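Long-range contacts in synaptonemal complex protein 2 (Mus musculus, PDB 5IWZ), which forms a major component of the axial and lateral elements of the synaptonemal complex and is required for normal chromosome synapsis in meiosis: residues Glu339-Tyr344 with Leu357-Ile362; Ala289-Tyr294 with Val363-Lys368. All blocks are in the same frame, centred on the assembly; numbering follows the deposited sequence.

Interaction 1 of 2, residues Glu339-Tyr344 with Leu357-Ile362; sequences EKVQMY and LTLKNI
The Q342 carboxamide meets T358 through its oxygen, OE1 lying 3.6 Å from methyl CG2 of T358. The phenol ring of Y344 turns away from the neighbouring strand, and its CB takes the contact, 3.6 Å from L357 CD2; CG of Y344 sits between the backbone N and carbonyl carbon (chi1 71°), which swings the ring away from L357. N361 ND2 donates to I362 O, near its own amide plane but above the carbonyl plane, and with K340 NZ to one water.

The backbones form a classic beta bulge, Q342 and M343 together facing T358. T358 O accepts a bent bond from Q342 N in its carbonyl plane (2.8 Å, N-H...O angle 133°) and a weak one from M343 N at 3.4 Å, while T358 N returns a bond to M343 O at 2.8 Å. Past the bulge, K360 N bonds to K340 O (2.8 Å, 166°). The extended K360 chain then runs back across the loop, its CD 3.3 Å from E339 O, and its NZ shares a water with V341 O.

On the buried side V341 CG2 lies 4.2 Å from L359 CD2. Strand 341-349 is outermost in the five-stranded sheet, with 352-359 between it and 372-378: L357 and L359 pack on F375 and L373, V341 rests on V336 of strand 333-337, and the Y344 ring reaches T387 and K388 of helix 383-390.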
loop_
_atom_site.group_PDB
_atom_site.type_symbol
_atom_site.label_atom_id
_atom_site.label_comp_id
_atom_site.label_asym_id
_atom_site.label_seq_id
_atom_site.Cartn_x
_atom_site.Cartn_y
_atom_site.Cartn_z
ATOM N N GLU A 339 1.338 3.950 16.975
ATOM C CA GLU A 339 2.450 3.310 17.661
ATOM C C GLU A 339 3.705 4.178 17.658
ATOM O O GLU A 339 4.609 3.925 18.446
ATOM C CB GLU A 339 2.747 1.943 17.032
ATOM C CG GLU A 339 3.370 2.025 15.652
ATOM C CD GLU A 339 2.371 1.793 14.508
ATOM O OE1 GLU A 339 1.129 1.883 14.722
ATOM O OE2 GLU A 339 2.852 1.544 13.380
ATOM N N LYS A 340 3.785 5.192 16.793
ATOM C CA LYS A 340 4.932 6.094 16.784
ATOM C C LYS A 340 4.796 7.255 17.776
ATOM O O LYS A 340 5.751 8.016 17.955
ATOM C CB LYS A 340 5.119 6.656 15.379
ATOM C CG LYS A 340 6.286 6.098 14.612
ATOM C CD LYS A 340 6.566 6.969 13.403
ATOM C CE LYS A 340 7.094 6.162 12.227
ATOM N NZ LYS A 340 7.633 7.043 11.140
ATOM N N VAL A 341 3.644 7.420 18.415
ATOM C CA VAL A 341 3.372 8.575 19.270
ATOM C C VAL A 341 3.641 8.156 20.713
ATOM O O VAL A 341 2.999 7.238 21.236
ATOM C CB VAL A 341 1.931 9.082 19.078
ATOM C CG1 VAL A 341 1.575 10.170 20.104
ATOM C CG2 VAL A 341 1.743 9.617 17.653
ATOM N N GLN A 342 4.636 8.788 21.328
ATOM C CA GLN A 342 4.909 8.594 22.752
ATOM C C GLN A 342 3.833 9.244 23.622
ATOM O O GLN A 342 3.356 8.636 24.586
ATOM C CB GLN A 342 6.288 9.156 23.097
ATOM C CG GLN A 342 6.774 8.745 24.490
ATOM C CD GLN A 342 8.160 9.249 24.782
ATOM O OE1 GLN A 342 8.386 10.451 24.835
ATOM N NE2 GLN A 342 9.106 8.333 24.953
ATOM N N MET A 343 3.458 10.485 23.320
ATOM C CA MET A 343 2.291 11.117 23.935
ATOM C C MET A 343 2.023 12.423 23.196
ATOM O O MET A 343 2.815 12.866 22.359
ATOM C CB MET A 343 2.446 11.356 25.454
ATOM C CG MET A 343 3.481 12.351 25.929
ATOM S SD MET A 343 3.507 12.510 27.765
ATOM C CE MET A 343 3.985 10.847 28.249
ATOM N N TYR A 344 0.881 13.027 23.508
ATOM C CA TYR A 344 0.530 14.306 22.914
ATOM C C TYR A 344 -0.156 15.182 23.940
ATOM O O TYR A 344 -0.666 14.708 24.959
ATOM C CB TYR A 344 -0.376 14.132 21.693
ATOM C CG TYR A 344 -1.792 13.678 21.980
ATOM C CD1 TYR A 344 -2.820 14.606 22.207
ATOM C CD2 TYR A 344 -2.116 12.331 21.968
ATOM C CE1 TYR A 344 -4.124 14.181 22.438
ATOM C CE2 TYR A 344 -3.402 11.898 22.191
ATOM C CZ TYR A 344 -4.410 12.816 22.428
ATOM O OH TYR A 344 -5.701 12.356 22.660
ATOM N N LEU A 357 2.556 16.560 19.162
ATOM C CA LEU A 357 2.794 15.112 19.182
ATOM C C LEU A 357 4.262 14.860 19.466
ATOM O O LEU A 357 5.119 15.264 18.677
ATOM C CB LEU A 357 2.445 14.444 17.852
ATOM C CG LEU A 357 1.051 14.463 17.222
ATOM C CD1 LEU A 357 1.107 13.764 15.843
ATOM C CD2 LEU A 357 0.048 13.794 18.144
ATOM N N THR A 358 4.552 14.198 20.579
ATOM C CA THR A 358 5.904 13.733 20.864
ATOM C C THR A 358 6.040 12.335 20.272
ATOM O O THR A 358 5.301 11.428 20.660
ATOM C CB THR A 358 6.170 13.721 22.369
ATOM O OG1 THR A 358 6.044 15.045 22.882
ATOM C CG2 THR A 358 7.577 13.208 22.684
ATOM N N LEU A 359 6.956 12.167 19.324
ATOM C CA LEU A 359 7.164 10.874 18.684
ATOM C C LEU A 359 8.212 10.045 19.423
ATOM O O LEU A 359 9.114 10.579 20.067
ATOM C CB LEU A 359 7.596 11.058 17.235
ATOM C CG LEU A 359 6.700 11.969 16.385
ATOM C CD1 LEU A 359 7.284 12.042 14.990
ATOM C CD2 LEU A 359 5.263 11.467 16.348
ATOM N N LYS A 360 8.086 8.723 19.305
ATOM C CA LYS A 360 9.000 7.795 19.953
ATOM C C LYS A 360 10.363 7.742 19.280
ATOM O O LYS A 360 11.273 7.108 19.828
ATOM C CB LYS A 360 8.392 6.385 19.985
ATOM C CG LYS A 360 7.269 6.225 20.985
ATOM C CD LYS A 360 6.624 4.841 20.939
ATOM C CE LYS A 360 5.424 4.808 21.869
ATOM N NZ LYS A 360 4.721 3.491 21.948
ATOM N N ASN A 361 10.531 8.372 18.117
ATOM C CA ASN A 361 11.861 8.471 17.529
ATOM C C ASN A 361 11.902 9.663 16.587
ATOM O O ASN A 361 10.862 10.192 16.179
ATOM C CB ASN A 361 12.260 7.177 16.801
ATOM C CG ASN A 361 11.257 6.755 15.753
ATOM O OD1 ASN A 361 10.352 5.958 16.033
ATOM N ND2 ASN A 361 11.415 7.272 14.528
ATOM N N ILE A 362 13.130 10.085 16.265
ATOM C CA ILE A 362 13.353 11.154 15.295
ATOM C C ILE A 362 12.837 10.721 13.933
ATOM O O ILE A 362 13.023 9.569 13.518
ATOM C CB ILE A 362 14.853 11.495 15.218
ATOM C CG1 ILE A 362 15.401 11.893 16.592
ATOM C CG2 ILE A 362 15.121 12.573 14.183
ATOM C CD1 ILE A 362 16.935 12.083 16.599
HETATM O O HOH W 1 10.053 6.687 11.833
HETATM O O HOH W 2 2.026 4.850 21.052
#

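Interaction 2 of 2, residues Ala289-Tyr294 with Val363-Lys368; sequences AFLGKY and VKISKK
K368 lays its aliphatic chain over one face of the Y294 ring, CG standing 4.2 Å from the ring centroid and 25° off the normal, a CH-pi contact. The bend at chi2 (149°) carries the rest of the chain back past the root of the tyrosine, where NZ comes within 3.3 Å of Y294 CB and makes a weak hydrogen bond to E295 O. Replacing K368 by alanine would probably leave this face of Y294 without its aliphatic cover and E295 O without the ammonium.

Beside this pair L291 points toward segment 363-368, and with CG anti to N (chi1 173°) its two methyls reach different partners: CD1 meets V363 CG2 at 4.0 Å, while CD2 approaches I365 CB at 4.0 Å and K368 O at 3.5 Å. No hydrogen bond crosses between the segments. Each instead runs from a strand into its own tight turn, type II' from L291 to Y294, with G292 at positive phi, and type I' from I365 to K368. In the second, I365 O receives K368 N and S366 OG from opposite faces of its carbonyl plane, and I365 N bonds to K368 O at 2.7 Å.

The contact thus sets two hairpin ends side by side at the surface. Strand 288-291 pairs with strand 372-378, on whose L373 L291 also packs, whereas strand 362-365 belongs to a small two-stranded ribbon with 368-370, and its I365 touches I322.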
loop_
_atom_site.group_PDB
_atom_site.type_symbol
_atom_site.label_atom_id
_atom_site.label_comp_id
_atom_site.label_asym_id
_atom_site.label_seq_id
_atom_site.Cartn_x
_atom_site.Cartn_y
_atom_site.Cartn_z
ATOM N N ALA A 289 1.951 23.878 10.395
ATOM C CA ALA A 289 2.492 22.656 10.970
ATOM C C ALA A 289 4.002 22.775 11.049
ATOM O O ALA A 289 4.617 23.429 10.205
ATOM C CB ALA A 289 2.100 21.424 10.147
ATOM N N PHE A 290 4.583 22.159 12.093
ATOM C CA PHE A 290 6.013 22.195 12.392
ATOM C C PHE A 290 6.543 20.807 12.751
ATOM O O PHE A 290 5.898 20.057 13.489
ATOM C CB PHE A 290 6.324 23.147 13.562
ATOM C CG PHE A 290 6.100 24.592 13.228
ATOM C CD1 PHE A 290 7.168 25.417 12.923
ATOM C CD2 PHE A 290 4.812 25.117 13.170
ATOM C CE1 PHE A 290 6.960 26.750 12.588
ATOM C CE2 PHE A 290 4.598 26.454 12.836
ATOM C CZ PHE A 290 5.672 27.270 12.547
ATOM N N LEU A 291 7.727 20.479 12.234
ATOM C CA LEU A 291 8.533 19.352 12.709
ATOM C C LEU A 291 9.686 19.930 13.518
ATOM O O LEU A 291 10.599 20.530 12.946
ATOM C CB LEU A 291 9.052 18.515 11.543
ATOM C CG LEU A 291 10.045 17.426 11.936
ATOM C CD1 LEU A 291 9.353 16.467 12.893
ATOM C CD2 LEU A 291 10.515 16.672 10.698
ATOM N N GLY A 292 9.655 19.753 14.839
ATOM C CA GLY A 292 10.633 20.445 15.663
ATOM C C GLY A 292 10.433 21.945 15.502
ATOM O O GLY A 292 9.329 22.471 15.697
ATOM N N LYS A 293 11.490 22.654 15.107
ATOM C CA LYS A 293 11.407 24.095 14.904
ATOM C C LYS A 293 11.123 24.496 13.459
ATOM O O LYS A 293 10.957 25.688 13.191
ATOM C CB LYS A 293 12.703 24.774 15.368
ATOM N N TYR A 294 11.067 23.554 12.521
ATOM C CA TYR A 294 10.992 23.888 11.102
ATOM C C TYR A 294 9.547 23.878 10.613
ATOM O O TYR A 294 8.837 22.882 10.781
ATOM C CB TYR A 294 11.815 22.910 10.266
ATOM C CG TYR A 294 13.208 22.631 10.782
ATOM C CD1 TYR A 294 13.517 21.402 11.350
ATOM C CD2 TYR A 294 14.220 23.580 10.681
ATOM C CE1 TYR A 294 14.785 21.127 11.813
ATOM C CE2 TYR A 294 15.499 23.314 11.145
ATOM C CZ TYR A 294 15.773 22.082 11.711
ATOM O OH TYR A 294 17.039 21.802 12.177
ATOM N N VAL A 363 12.183 11.645 13.218
ATOM C CA VAL A 363 11.753 11.364 11.858
ATOM C C VAL A 363 12.310 12.439 10.938
ATOM O O VAL A 363 12.787 13.487 11.378
ATOM C CB VAL A 363 10.221 11.257 11.727
ATOM C CG1 VAL A 363 9.708 10.146 12.628
ATOM C CG2 VAL A 363 9.550 12.595 12.056
ATOM N N LYS A 364 12.269 12.159 9.642
ATOM C CA LYS A 364 12.796 13.078 8.641
ATOM C C LYS A 364 11.699 13.385 7.639
ATOM O O LYS A 364 11.123 12.468 7.048
ATOM C CB LYS A 364 14.021 12.494 7.941
ATOM C CG LYS A 364 14.660 13.421 6.922
ATOM C CD LYS A 364 15.742 12.684 6.138
ATOM C CE LYS A 364 16.515 13.612 5.210
ATOM N NZ LYS A 364 17.516 12.874 4.374
ATOM N N ILE A 365 11.397 14.665 7.460
ATOM C CA ILE A 365 10.387 15.099 6.503
ATOM C C ILE A 365 10.971 16.268 5.729
ATOM O O ILE A 365 11.370 17.272 6.328
ATOM C CB ILE A 365 9.068 15.499 7.191
ATOM C CG1 ILE A 365 8.522 14.354 8.044
ATOM C CG2 ILE A 365 8.029 15.892 6.169
ATOM C CD1 ILE A 365 7.214 14.683 8.708
ATOM N N SER A 366 11.023 16.131 4.405
ATOM C CA SER A 366 11.601 17.124 3.495
ATOM C C SER A 366 12.970 17.605 3.983
ATOM O O SER A 366 13.221 18.797 4.167
ATOM C CB SER A 366 10.639 18.299 3.266
ATOM O OG SER A 366 10.015 18.738 4.461
ATOM N N LYS A 367 13.866 16.635 4.177
ATOM C CA LYS A 367 15.254 16.862 4.593
ATOM C C LYS A 367 15.370 17.644 5.900
ATOM O O LYS A 367 16.434 18.197 6.194
ATOM C CB LYS A 367 16.076 17.554 3.492
ATOM C CG LYS A 367 16.902 16.565 2.661
ATOM C CD LYS A 367 18.258 16.245 3.308
ATOM C CE LYS A 367 19.046 15.215 2.499
ATOM N NZ LYS A 367 19.073 15.556 1.055
ATOM N N LYS A 368 14.304 17.695 6.699
ATOM C CA LYS A 368 14.356 18.197 8.066
ATOM C C LYS A 368 14.037 17.053 9.020
ATOM O O LYS A 368 13.332 16.111 8.655
ATOM C CB LYS A 368 13.372 19.346 8.275
ATOM C CG LYS A 368 13.720 20.603 7.489
ATOM C CD LYS A 368 12.449 21.358 7.118
ATOM C CE LYS A 368 12.734 22.810 6.780
ATOM N NZ LYS A 368 11.563 23.685 7.029
#

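Both contacts lie in the Spt16M-like domain, whose antiparallel sheets and C-terminal helix 383-390 are consistent with a PH-like fold. Their centres lie about 14 Å apart. Interaction 1 is nested inside the loop closed by interaction 2: strand 288-291 comes first, then 341-349 and 352-359, and the chain turns at K360 and N361 into strand 362-365. Strands 288-291 and 352-359 flank strand 372-378, so both contacts reach the five-stranded sheet. They meet where K340 NZ packs 4.0 Å from V363 CG1. Interaction 1 closes the hairpin's bulged end and interaction 2 sets the following ribbon against the turn after strand 288-291, gathering residues distant in sequence at one end of this lateral-element protein's domain.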